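Local atomic coordinates of DyP (Bjerkandera adusta, PDB entry 3VXJ), a protein that binds heme b and, as a member of the dye-decolorizing peroxidase family, probably uses peroxide to oxidise dyes and phenolic compounds. Residues Ala34-Lys38 and Gln77-Ile81; Gln107-Phe112 and Ile421-Glu426; Val191-Ile197 and Asp323-Met328; Phe255-Met260 and Gly404-Leu408. All blocks are in the same frame, centred on the assembly; numbering follows the deposited sequence.

Interaction 1 of 4, residues Ala34-Lys38 and Gln77-Ile81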
loop_
_atom_site.group_PDB
_atom_site.type_symbol
_atom_site.label_atom_id
_atom_site.label_comp_id
_atom_site.label_asym_id
_atom_site.label_seq_id
_atom_site.Cartn_x
_atom_site.Cartn_y
_atom_site.Cartn_z
ATOM N N ALA A 34 13.411 21.763 -18.034
ATOM C CA ALA A 34 11.962 21.951 -17.881
ATOM C C ALA A 34 11.234 22.131 -19.212
ATOM O O ALA A 34 10.200 21.507 -19.441
ATOM C CB ALA A 34 11.661 23.116 -16.942
ATOM N N THR A 35 11.776 22.961 -20.095
ATOM C CA THR A 35 11.111 23.236 -21.374
ATOM C C THR A 35 11.007 21.966 -22.212
ATOM O O THR A 35 9.940 21.665 -22.754
ATOM C CB THR A 35 11.818 24.363 -22.156
ATOM O OG1 THR A 35 11.825 25.555 -21.361
ATOM C CG2 THR A 35 11.097 24.656 -23.475
ATOM N N SER A 36 12.101 21.212 -22.288
ATOM C CA SER A 36 12.121 19.975 -23.063
ATOM C C SER A 36 11.245 18.892 -22.428
ATOM O O SER A 36 10.571 18.144 -23.138
ATOM C CB SER A 36 13.555 19.493 -23.271
ATOM O OG SER A 36 14.312 20.488 -23.944
ATOM N N PHE A 37 11.234 18.827 -21.099
ATOM C CA PHE A 37 10.354 17.903 -20.394
ATOM C C PHE A 37 8.876 18.174 -20.686
ATOM O O PHE A 37 8.111 17.243 -20.933
ATOM C CB PHE A 37 10.598 17.942 -18.883
ATOM C CG PHE A 37 9.721 16.999 -18.123
ATOM C CD1 PHE A 37 10.104 15.675 -17.945
ATOM C CD2 PHE A 37 8.493 17.422 -17.620
ATOM C CE1 PHE A 37 9.282 14.791 -17.249
ATOM C CE2 PHE A 37 7.667 16.544 -16.932
ATOM C CZ PHE A 37 8.072 15.232 -16.739
ATOM N N LYS A 38 8.489 19.446 -20.653
ATOM C CA LYS A 38 7.097 19.831 -20.840
ATOM C C LYS A 38 6.568 19.486 -22.228
ATOM O O LYS A 38 5.459 18.982 -22.345
ATOM C CB LYS A 38 6.903 21.314 -20.533
ATOM C CG LYS A 38 7.030 21.623 -19.045
ATOM C CD LYS A 38 6.883 23.089 -18.754
ATOM C CE LYS A 38 7.127 23.331 -17.280
ATOM N NZ LYS A 38 6.580 24.628 -16.834
ATOM N N GLN A 77 8.522 22.004 -8.379
ATOM C CA GLN A 77 9.380 23.190 -8.335
ATOM C C GLN A 77 10.296 23.295 -9.560
ATOM O O GLN A 77 10.453 24.384 -10.126
ATOM C CB GLN A 77 10.211 23.211 -7.052
ATOM C CG GLN A 77 9.398 23.412 -5.786
ATOM C CD GLN A 77 10.257 23.410 -4.537
ATOM O OE1 GLN A 77 11.396 22.929 -4.545
ATOM N NE2 GLN A 77 9.713 23.944 -3.452
ATOM N N ALA A 78 10.882 22.169 -9.975
ATOM C CA ALA A 78 11.757 22.131 -11.147
ATOM C C ALA A 78 11.018 22.540 -12.410
ATOM O O ALA A 78 11.626 23.053 -13.359
ATOM C CB ALA A 78 12.345 20.742 -11.318
ATOM N N LEU A 79 9.708 22.303 -12.411
ATOM C CA LEU A 79 8.853 22.614 -13.547
ATOM C C LEU A 79 8.153 23.967 -13.414
ATOM O O LEU A 79 7.303 24.314 -14.232
ATOM C CB LEU A 79 7.842 21.483 -13.754
ATOM C CG LEU A 79 8.488 20.143 -14.138
ATOM C CD1 LEU A 79 7.490 18.994 -14.093
ATOM C CD2 LEU A 79 9.121 20.225 -15.526
ATOM N N GLY A 80 8.507 24.729 -12.381
ATOM C CA GLY A 80 7.928 26.049 -12.168
ATOM C C GLY A 80 6.476 26.014 -11.731
ATOM O O GLY A 80 5.759 26.999 -11.911
ATOM N N ILE A 81 6.042 24.886 -11.159
ATOM C CA ILE A 81 4.679 24.727 -10.656
ATOM C C ILE A 81 4.771 24.929 -9.152
ATOM O O ILE A 81 5.103 24.005 -8.415
ATOM C CB ILE A 81 4.095 23.325 -11.003
ATOM C CG1 ILE A 81 4.252 22.981 -12.499
ATOM C CG2 ILE A 81 2.639 23.214 -10.552
ATOM C CD1 ILE A 81 3.609 23.952 -13.480
#

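Interaction 2 of 4, residues Gln107-Phe112 and Ile421-Glu426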
loop_
_atom_site.group_PDB
_atom_site.type_symbol
_atom_site.label_atom_id
_atom_site.label_comp_id
_atom_site.label_asym_id
_atom_site.label_seq_id
_atom_site.Cartn_x
_atom_site.Cartn_y
_atom_site.Cartn_z
ATOM N N GLN A 107 18.905 2.477 7.220
ATOM C CA GLN A 107 18.492 1.482 6.240
ATOM C C GLN A 107 18.001 2.096 4.938
ATOM O O GLN A 107 17.819 1.388 3.950
ATOM C CB GLN A 107 17.420 0.564 6.842
ATOM C CG GLN A 107 17.920 -0.296 7.998
ATOM C CD GLN A 107 19.136 -1.116 7.615
ATOM O OE1 GLN A 107 19.130 -1.830 6.608
ATOM N NE2 GLN A 107 20.196 -1.007 8.408
ATOM N N TRP A 108 17.791 3.408 4.935
ATOM C CA TRP A 108 17.437 4.109 3.706
ATOM C C TRP A 108 18.596 4.133 2.726
ATOM O O TRP A 108 19.769 4.253 3.118
ATOM C CB TRP A 108 16.998 5.539 4.018
ATOM C CG TRP A 108 15.537 5.660 4.368
ATOM C CD1 TRP A 108 14.878 5.017 5.382
ATOM C CD2 TRP A 108 14.563 6.478 3.711
ATOM N NE1 TRP A 108 13.551 5.377 5.392
ATOM C CE2 TRP A 108 13.327 6.268 4.373
ATOM C CE3 TRP A 108 14.606 7.356 2.617
ATOM C CZ2 TRP A 108 12.147 6.923 3.994
ATOM C CZ3 TRP A 108 13.435 8.002 2.228
ATOM C CH2 TRP A 108 12.213 7.780 2.917
ATOM N N VAL A 109 18.261 4.023 1.446
ATOM C CA VAL A 109 19.287 4.066 0.403
ATOM C C VAL A 109 18.977 5.053 -0.718
ATOM O O VAL A 109 17.816 5.434 -0.945
ATOM C CB VAL A 109 19.580 2.678 -0.211
ATOM C CG1 VAL A 109 20.178 1.737 0.829
ATOM C CG2 VAL A 109 18.337 2.081 -0.830
ATOM N N ALA A 110 20.035 5.453 -1.415
ATOM C CA ALA A 110 19.918 6.303 -2.591
ATOM C C ALA A 110 19.024 5.633 -3.641
ATOM O O ALA A 110 19.009 4.408 -3.754
ATOM C CB ALA A 110 21.299 6.594 -3.158
ATOM N N PRO A 111 18.273 6.434 -4.419
ATOM C CA PRO A 111 18.250 7.892 -4.435
ATOM C C PRO A 111 17.161 8.517 -3.566
ATOM O O PRO A 111 16.774 9.654 -3.810
ATOM C CB PRO A 111 17.963 8.194 -5.905
ATOM C CG PRO A 111 17.053 7.106 -6.309
ATOM C CD PRO A 111 17.464 5.876 -5.522
ATOM N N PHE A 112 16.693 7.802 -2.550
ATOM C CA PHE A 112 15.601 8.308 -1.708
ATOM C C PHE A 112 16.049 9.181 -0.545
ATOM O O PHE A 112 15.211 9.829 0.079
ATOM C CB PHE A 112 14.712 7.159 -1.205
ATOM C CG PHE A 112 14.005 6.429 -2.313
ATOM C CD1 PHE A 112 12.756 6.861 -2.748
ATOM C CD2 PHE A 112 14.585 5.323 -2.928
ATOM C CE1 PHE A 112 12.083 6.206 -3.778
ATOM C CE2 PHE A 112 13.915 4.662 -3.976
ATOM C CZ PHE A 112 12.660 5.106 -4.389
ATOM N N ILE A 421 11.509 -3.940 6.411
ATOM C CA ILE A 421 12.534 -2.915 6.536
ATOM C C ILE A 421 12.310 -1.829 5.485
ATOM O O ILE A 421 12.400 -2.110 4.289
ATOM C CB ILE A 421 13.942 -3.513 6.315
ATOM C CG1 ILE A 421 14.167 -4.766 7.180
ATOM C CG2 ILE A 421 15.026 -2.464 6.562
ATOM C CD1 ILE A 421 14.184 -4.525 8.687
ATOM N N PRO A 422 11.997 -0.592 5.912
ATOM C CA PRO A 422 11.889 0.488 4.924
ATOM C C PRO A 422 13.257 0.839 4.345
ATOM O O PRO A 422 14.204 1.127 5.092
ATOM C CB PRO A 422 11.317 1.662 5.742
ATOM C CG PRO A 422 10.727 1.025 6.988
ATOM C CD PRO A 422 11.627 -0.144 7.270
ATOM N N LYS A 423 13.355 0.796 3.018
ATOM C CA LYS A 423 14.605 1.076 2.303
ATOM C C LYS A 423 14.564 2.417 1.580
ATOM O O LYS A 423 15.542 2.812 0.947
ATOM C CB LYS A 423 14.904 -0.033 1.291
ATOM C CG LYS A 423 15.050 -1.435 1.888
ATOM C CD LYS A 423 16.176 -1.535 2.917
ATOM C CE LYS A 423 17.557 -1.407 2.263
ATOM N NZ LYS A 423 18.622 -1.348 3.301
ATOM N N GLY A 424 13.445 3.119 1.696
ATOM C CA GLY A 424 13.232 4.366 0.979
ATOM C C GLY A 424 11.765 4.539 0.668
ATOM O O GLY A 424 10.965 3.600 0.783
ATOM N N GLY A 425 11.419 5.748 0.260
ATOM C CA GLY A 425 10.060 6.068 -0.125
ATOM C C GLY A 425 9.959 7.535 -0.462
ATOM O O GLY A 425 10.903 8.302 -0.246
ATOM N N GLU A 426 8.808 7.926 -0.992
ATOM C CA GLU A 426 8.571 9.316 -1.323
ATOM C C GLU A 426 7.080 9.608 -1.341
ATOM O O GLU A 426 6.249 8.696 -1.469
ATOM C CB GLU A 426 9.247 9.685 -2.663
ATOM C CG GLU A 426 9.272 11.179 -3.006
ATOM C CD GLU A 426 9.844 12.022 -1.873
ATOM O OE1 GLU A 426 11.060 12.339 -1.912
ATOM O OE2 GLU A 426 9.081 12.350 -0.937
HETATM O O HOH W 1 13.178 10.573 -2.036
#

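Interaction 3 of 4, residues Val191-Ile197 and Asp323-Met328. With 3DM (2,6-dimethoxyphenol), chain D.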
loop_
_atom_site.group_PDB
_atom_site.type_symbol
_atom_site.label_atom_id
_atom_site.label_comp_id
_atom_site.label_asym_id
_atom_site.label_seq_id
_atom_site.Cartn_x
_atom_site.Cartn_y
_atom_site.Cartn_z
ATOM N N VAL A 191 -17.976 2.807 2.015
ATOM C CA VAL A 191 -18.349 3.726 0.954
ATOM C C VAL A 191 -18.057 5.125 1.483
ATOM O O VAL A 191 -18.575 5.520 2.529
ATOM C CB VAL A 191 -19.830 3.565 0.545
ATOM C CG1 VAL A 191 -20.222 4.619 -0.464
ATOM C CG2 VAL A 191 -20.074 2.167 -0.026
ATOM N N VAL A 192 -17.182 5.842 0.782
ATOM C CA VAL A 192 -16.719 7.156 1.222
ATOM C C VAL A 192 -16.936 8.199 0.129
ATOM O O VAL A 192 -16.995 7.846 -1.055
ATOM C CB VAL A 192 -15.213 7.127 1.629
ATOM C CG1 VAL A 192 -14.972 6.123 2.755
ATOM C CG2 VAL A 192 -14.313 6.842 0.417
ATOM N N PRO A 193 -17.048 9.486 0.512
ATOM C CA PRO A 193 -17.087 10.522 -0.517
ATOM C C PRO A 193 -15.775 10.531 -1.308
ATOM O O PRO A 193 -14.718 10.182 -0.762
ATOM C CB PRO A 193 -17.244 11.831 0.268
ATOM C CG PRO A 193 -17.166 11.512 1.678
ATOM C CD PRO A 193 -17.086 10.033 1.880
ATOM N N PRO A 194 -15.826 10.918 -2.593
ATOM C CA PRO A 194 -14.644 10.759 -3.440
ATOM C C PRO A 194 -13.419 11.543 -2.977
ATOM O O PRO A 194 -12.298 11.116 -3.235
ATOM C CB PRO A 194 -15.119 11.240 -4.817
ATOM C CG PRO A 194 -16.352 12.040 -4.565
ATOM C CD PRO A 194 -16.975 11.464 -3.336
ATOM N N GLY A 195 -13.640 12.643 -2.263
ATOM C CA GLY A 195 -12.558 13.488 -1.757
ATOM C C GLY A 195 -11.711 12.898 -0.644
ATOM O O GLY A 195 -10.742 13.513 -0.229
ATOM N N ILE A 196 -12.064 11.719 -0.149
ATOM C CA ILE A 196 -11.142 10.985 0.721
ATOM C C ILE A 196 -9.917 10.530 -0.090
ATOM O O ILE A 196 -8.803 10.444 0.441
ATOM C CB ILE A 196 -11.837 9.799 1.419
ATOM C CG1 ILE A 196 -13.040 10.280 2.249
ATOM C CG2 ILE A 196 -10.846 9.021 2.292
ATOM C CD1 ILE A 196 -12.747 11.410 3.249
ATOM N N ILE A 197 -10.123 10.277 -1.384
ATOM C CA ILE A 197 -9.068 9.787 -2.273
ATOM C C ILE A 197 -8.622 10.855 -3.270
ATOM O O ILE A 197 -7.429 10.992 -3.537
ATOM C CB ILE A 197 -9.535 8.513 -3.028
ATOM C CG1 ILE A 197 -10.077 7.447 -2.052
ATOM C CG2 ILE A 197 -8.417 7.946 -3.897
ATOM C CD1 ILE A 197 -9.069 6.980 -0.988
ATOM N N ASP A 323 -15.233 8.208 7.534
ATOM C CA ASP A 323 -14.731 8.356 6.162
ATOM C C ASP A 323 -13.228 8.607 6.125
ATOM O O ASP A 323 -12.557 8.199 5.190
ATOM C CB ASP A 323 -15.379 9.560 5.456
ATOM C CG ASP A 323 -16.872 9.423 5.265
ATOM O OD1 ASP A 323 -17.387 8.287 5.231
ATOM O OD2 ASP A 323 -17.525 10.483 5.105
ATOM N N THR A 324 -12.730 9.281 7.159
ATOM C CA THR A 324 -11.537 10.123 7.062
ATOM C C THR A 324 -10.237 9.388 6.784
ATOM O O THR A 324 -9.361 9.927 6.103
ATOM C CB THR A 324 -11.381 10.951 8.355
ATOM O OG1 THR A 324 -12.652 11.521 8.693
ATOM C CG2 THR A 324 -10.370 12.080 8.191
ATOM N N PHE A 325 -10.115 8.168 7.301
ATOM C CA PHE A 325 -8.827 7.474 7.333
ATOM C C PHE A 325 -8.710 6.305 6.374
ATOM O O PHE A 325 -7.769 5.515 6.478
ATOM C CB PHE A 325 -8.473 7.074 8.769
ATOM C CG PHE A 325 -8.741 8.158 9.766
ATOM C CD1 PHE A 325 -7.974 9.318 9.773
ATOM C CD2 PHE A 325 -9.786 8.031 10.680
ATOM C CE1 PHE A 325 -8.239 10.349 10.683
ATOM C CE2 PHE A 325 -10.054 9.049 11.597
ATOM C CZ PHE A 325 -9.282 10.210 11.599
ATOM N N HIS A 326 -9.642 6.213 5.429
ATOM C CA HIS A 326 -9.568 5.200 4.388
ATOM C C HIS A 326 -8.628 5.631 3.274
ATOM O O HIS A 326 -8.469 6.822 3.010
ATOM C CB HIS A 326 -10.960 4.886 3.847
ATOM C CG HIS A 326 -11.862 4.261 4.865
ATOM N ND1 HIS A 326 -11.722 2.957 5.288
ATOM C CD2 HIS A 326 -12.907 4.768 5.565
ATOM C CE1 HIS A 326 -12.642 2.684 6.196
ATOM N NE2 HIS A 326 -13.368 3.769 6.392
ATOM N N ALA A 327 -7.997 4.656 2.624
ATOM C CA ALA A 327 -7.086 4.944 1.518
ATOM C C ALA A 327 -7.059 3.752 0.574
ATOM O O ALA A 327 -7.367 2.630 0.989
ATOM C CB ALA A 327 -5.683 5.235 2.057
ATOM N N MET A 328 -6.675 4.001 -0.680
ATOM C CA MET A 328 -6.532 2.950 -1.701
ATOM C C MET A 328 -5.107 2.426 -1.701
ATOM O O MET A 328 -4.164 3.198 -1.566
ATOM C CB MET A 328 -6.809 3.522 -3.093
ATOM C CG MET A 328 -8.211 4.040 -3.334
ATOM S SD MET A 328 -9.441 2.722 -3.411
ATOM C CE MET A 328 -10.793 3.620 -4.164
HETATM O O1 3DM D . -14.299 0.048 7.126
HETATM C C1 3DM D . -15.185 0.210 8.169
HETATM C C2 3DM D . -15.087 1.297 9.045
HETATM O O2 3DM D . -14.079 2.209 8.857
HETATM C C7 3DM D . -13.754 3.082 9.950
HETATM C C3 3DM D . -16.021 1.418 10.084
HETATM C C4 3DM D . -17.019 0.454 10.259
HETATM C C5 3DM D . -17.118 -0.621 9.383
HETATM C C6 3DM D . -16.196 -0.742 8.342
HETATM O O3 3DM D . -16.238 -1.779 7.453
HETATM C C8 3DM D . -17.062 -2.923 7.802
#

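Interaction 4 of 4, residues Phe255-Met260 and Gly404-Leu408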
loop_
_atom_site.group_PDB
_atom_site.type_symbol
_atom_site.label_atom_id
_atom_site.label_comp_id
_atom_site.label_asym_id
_atom_site.label_seq_id
_atom_site.Cartn_x
_atom_site.Cartn_y
_atom_site.Cartn_z
ATOM N N PHE A 255 -1.371 -20.364 12.379
ATOM C CA PHE A 255 -2.330 -19.597 13.170
ATOM C C PHE A 255 -1.703 -18.317 13.714
ATOM O O PHE A 255 -2.311 -17.249 13.620
ATOM C CB PHE A 255 -2.886 -20.467 14.300
ATOM C CG PHE A 255 -3.995 -19.826 15.101
ATOM C CD1 PHE A 255 -5.115 -19.256 14.487
ATOM C CD2 PHE A 255 -3.934 -19.834 16.488
ATOM C CE1 PHE A 255 -6.137 -18.691 15.253
ATOM C CE2 PHE A 255 -4.959 -19.278 17.255
ATOM C CZ PHE A 255 -6.061 -18.707 16.637
ATOM N N LEU A 256 -0.479 -18.401 14.238
ATOM C CA LEU A 256 0.196 -17.193 14.710
ATOM C C LEU A 256 0.338 -16.148 13.588
ATOM O O LEU A 256 0.078 -14.956 13.817
ATOM C CB LEU A 256 1.551 -17.525 15.355
ATOM C CG LEU A 256 2.327 -16.320 15.889
ATOM C CD1 LEU A 256 1.556 -15.568 16.961
ATOM C CD2 LEU A 256 3.655 -16.785 16.439
ATOM N N GLY A 257 0.720 -16.582 12.390
ATOM C CA GLY A 257 0.793 -15.669 11.248
ATOM C C GLY A 257 -0.540 -14.992 10.985
ATOM O O GLY A 257 -0.602 -13.765 10.797
ATOM N N ALA A 258 -1.614 -15.783 10.999
ATOM C CA ALA A 258 -2.955 -15.227 10.797
ATOM C C ALA A 258 -3.363 -14.245 11.891
ATOM O O ALA A 258 -4.043 -13.256 11.616
ATOM C CB ALA A 258 -3.996 -16.353 10.645
ATOM N N ARG A 259 -2.951 -14.514 13.123
ATOM C CA ARG A 259 -3.231 -13.631 14.253
ATOM C C ARG A 259 -2.486 -12.300 14.117
ATOM O O ARG A 259 -3.000 -11.242 14.512
ATOM C CB ARG A 259 -2.854 -14.328 15.566
ATOM C CG ARG A 259 -3.700 -15.557 15.888
ATOM C CD ARG A 259 -5.082 -15.182 16.349
ATOM N NE ARG A 259 -5.051 -14.657 17.710
ATOM C CZ ARG A 259 -6.135 -14.271 18.376
ATOM N NH1 ARG A 259 -7.330 -14.352 17.815
ATOM N NH2 ARG A 259 -6.019 -13.812 19.608
ATOM N N MET A 260 -1.279 -12.354 13.559
ATOM C CA MET A 260 -0.489 -11.147 13.339
ATOM C C MET A 260 -1.118 -10.263 12.266
ATOM O O MET A 260 -1.123 -9.031 12.392
ATOM C CB MET A 260 0.952 -11.510 12.977
ATOM C CG MET A 260 1.695 -12.143 14.138
ATOM S SD MET A 260 3.179 -13.064 13.659
ATOM C CE MET A 260 4.302 -11.727 13.343
ATOM N N GLY A 404 -2.027 -10.275 23.121
ATOM C CA GLY A 404 -3.231 -10.920 22.639
ATOM C C GLY A 404 -3.124 -11.851 21.458
ATOM O O GLY A 404 -4.141 -12.334 20.984
ATOM N N LEU A 405 -1.913 -12.142 20.992
ATOM C CA LEU A 405 -1.769 -13.040 19.841
ATOM C C LEU A 405 -2.221 -14.472 20.133
ATOM O O LEU A 405 -2.704 -15.160 19.238
ATOM C CB LEU A 405 -0.339 -13.021 19.286
ATOM C CG LEU A 405 0.234 -11.689 18.783
ATOM C CD1 LEU A 405 1.596 -11.930 18.136
ATOM C CD2 LEU A 405 -0.711 -10.964 17.822
ATOM N N ASP A 406 -2.057 -14.919 21.371
ATOM C CA ASP A 406 -2.567 -16.219 21.782
ATOM C C ASP A 406 -3.965 -16.036 22.366
ATOM O O ASP A 406 -4.119 -15.478 23.457
ATOM C CB ASP A 406 -1.624 -16.875 22.801
ATOM C CG ASP A 406 -2.026 -18.293 23.154
ATOM O OD1 ASP A 406 -3.205 -18.645 22.973
ATOM O OD2 ASP A 406 -1.166 -19.058 23.631
ATOM N N PRO A 407 -4.992 -16.525 21.652
ATOM C CA PRO A 407 -6.363 -16.299 22.116
ATOM C C PRO A 407 -6.678 -16.935 23.467
ATOM O O PRO A 407 -7.626 -16.516 24.123
ATOM C CB PRO A 407 -7.211 -16.942 21.016
ATOM C CG PRO A 407 -6.327 -18.028 20.446
ATOM C CD PRO A 407 -4.946 -17.415 20.475
ATOM N N LEU A 408 -5.890 -17.932 23.875
ATOM C CA LEU A 408 -6.123 -18.624 25.149
ATOM C C LEU A 408 -5.230 -18.082 26.261
ATOM O O LEU A 408 -5.345 -18.503 27.409
ATOM C CB LEU A 408 -5.955 -20.150 25.004
ATOM C CG LEU A 408 -6.767 -20.846 23.900
ATOM C CD1 LEU A 408 -6.605 -22.364 23.977
ATOM C CD2 LEU A 408 -8.251 -20.461 23.941
#

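Interaction 1 of 4, residues Ala34-Lys38 and Gln77-Ile81
L79 lays its two methyls against the ring of F37, CD2 coming within 3.6 Å of F37 CD2 while its CD1 lies nearer F37 CE2. The two side chains cross at about a right angle. F37 is swung into this position with CG anti to the backbone N (chi1 -180°), and the same L79 CD2 also touches A34, one turn earlier on helix 34-48, 4.1 Å from its CB. That CB in turn sits 3.6 Å from A78 O. K38, extended beyond CG, slides past L79 in the opposite direction, CE near L79 CB, and its NZ gives a short hydrogen bond of 2.7 Å to L79 O; the ammonium is tilted 23° from the plane of that carbonyl. K38 NZ also makes a salt bridge to the C-terminal carboxylate of A442. A methionine in its place would probably leave both L79 O and that carboxylate without their cationic mate. The carbonyl is presented where helix 73-78 stops in a Schellman motif, with G80 at positive phi as the C-prime residue. Helix 34-48 therefore meets the C-terminal end of helix 73-78, and F37 and L79 both continue inward onto V31 of strand 23-31 and F71 of strand 65-71.

Interaction 2 of 4, residues Gln107-Phe112 and Ile421-Glu426
The irregular segment Q107-F112 runs beside strand 420-430 and joins it through one backbone hydrogen bond, V109 N to K423 O at 3.0 Å, with the donor lying above the carbonyl plane. W108 turns its indole flat over the glycines: G424 CA stands 3.6 Å from the centroid of the six-membered ring, 10° off the normal, a CH-pi contact, and W108 CH2 lies 3.4 Å from G425 N. F112 approaches the same glycines, its CD1 3.4 Å from G425 O. At G424 a side chain would clash with F112 CD2, and the backbone angles there by themselves call for glycine. Strand 420-430 is an edge strand in the sheet of the second of the two ferredoxin-like halves of the DyP fold; its other flank is bonded to strand 216-225, and this loop from the first half covers it. Replacing W108 by an alanine is likely to uncover the G424-G425 backbone and leave the carboxylate of D103 without the bond from NE1. K423 bends at chi2 and chi3 to bring NZ round to Q107 O, 2.9 Å away, in the carbonyl plane and on a lone pair; Q107 OE1 adds a weak bond. Alongside, Q107 CB packs on I421 CG2 at 3.9 Å. Farther down the strand, a water lies between F112 O and E426 OE1, while E426 OE2 accepts from Q94 N.

Interaction 3 of 4, residues Val191-Ile197 and Asp323-Met328
I196 pushes its CG2 methyl into the turn formed by D323-H326, 3.3 Å from H326 O and 3.5 Å from D323 O, and this is the tight part of the contact. CG2 gets there by lying anti to the backbone N, while CG1 is anti to the carbonyl carbon (chi1 -58°), and CD1 comes against D323 CB, the two side chains crossing at about a right angle. Next to it, I197 CD1 rests on the backbone at A327 and on M328 CG, 3.9 Å away, in a similar crossing. No hydrogen bond joins the segments, so the fit is one of methyls against carbonyls and carbon chains. The type I turn from D323 to H326 leads into strand 328-334, an edge strand of the second antiparallel sheet of the DyP fold, while strand 191-192 pairs in parallel with strand 177-178. The looser side faces solvent, where exposed V191 contributes little and D323 is only partly buried; D323 OD2 nevertheless comes within 3.3 Å of P193 CD, the side chains again nearly perpendicular. V192 CG1 sits 3.7 Å from H326 CD2 and backs the imidazole, whose NE2 lies 3.0 Å from O2 of the bound 2,6-dimethoxyphenol. That methoxy oxygen meets the ring at its edge, near its plane. N313, which also binds heme b, hydrogen-bonds the ligand through ND2.

Interaction 4 of 4, residues Phe255-Met260 and Gly404-Leu408
R259 leaves helix 249-261 pointing at the loop G404-L408, and L405 O accompanies it for most of its length. R259 CB is 3.8 Å from L405 O, R259 CG 3.5 Å and R259 CD 3.7 Å; CG also stands over the centre of the F255 ring. Bends at chi2 and chi3, both -74°, then fold the chain so that NE donates to L405 O at 2.8 Å, from above the carbonyl plane. At the tip NH2 reaches G404 O, also 2.8 Å away and met nearly head-on, with a C=O...donor angle of 167°. CZ carries the face over which P407 CB lies, offset toward the guanidinium rim, while P407 CG touches the edge of the F255 ring at 3.7 Å from CE2. Beside R259 on the helix, L256 CD1 and M260 CG close on L405 CD1. E300 O takes another bond from NH2, and T301 O a weak one from NH1. D406 faces away and makes an Asx turn with L408 N. The buried guanidinium is gripped by backbone carbonyls rather than by a carboxylate of the loop: their dipoles would be expected to offset its charge, and the paired bonds to G404 and L405 fix its rotation.

In the fold
Interaction 1 closes before the others open; interaction 2 then spans most of what follows, from Q107-F112 to I421-E426, with interactions 3 and 4 nested inside it and crossing one another. Interaction 1 belongs to the first ferredoxin-like half, whose loop 107-112 reaches strand 420-430 of the second sheet in interaction 2. Interaction 3 leads into strand 328-334, at the other edge of that sheet, its centre about 27 Å from that of interaction 2. Interaction 4 joins helix 249-261 to the loop after strand 401-403, across the chain's centre from interaction 1, about 51 Å between centres. The nearest side chains of interactions 3, 2 and 4 lie about 6, 8 and 10 Å from the heme.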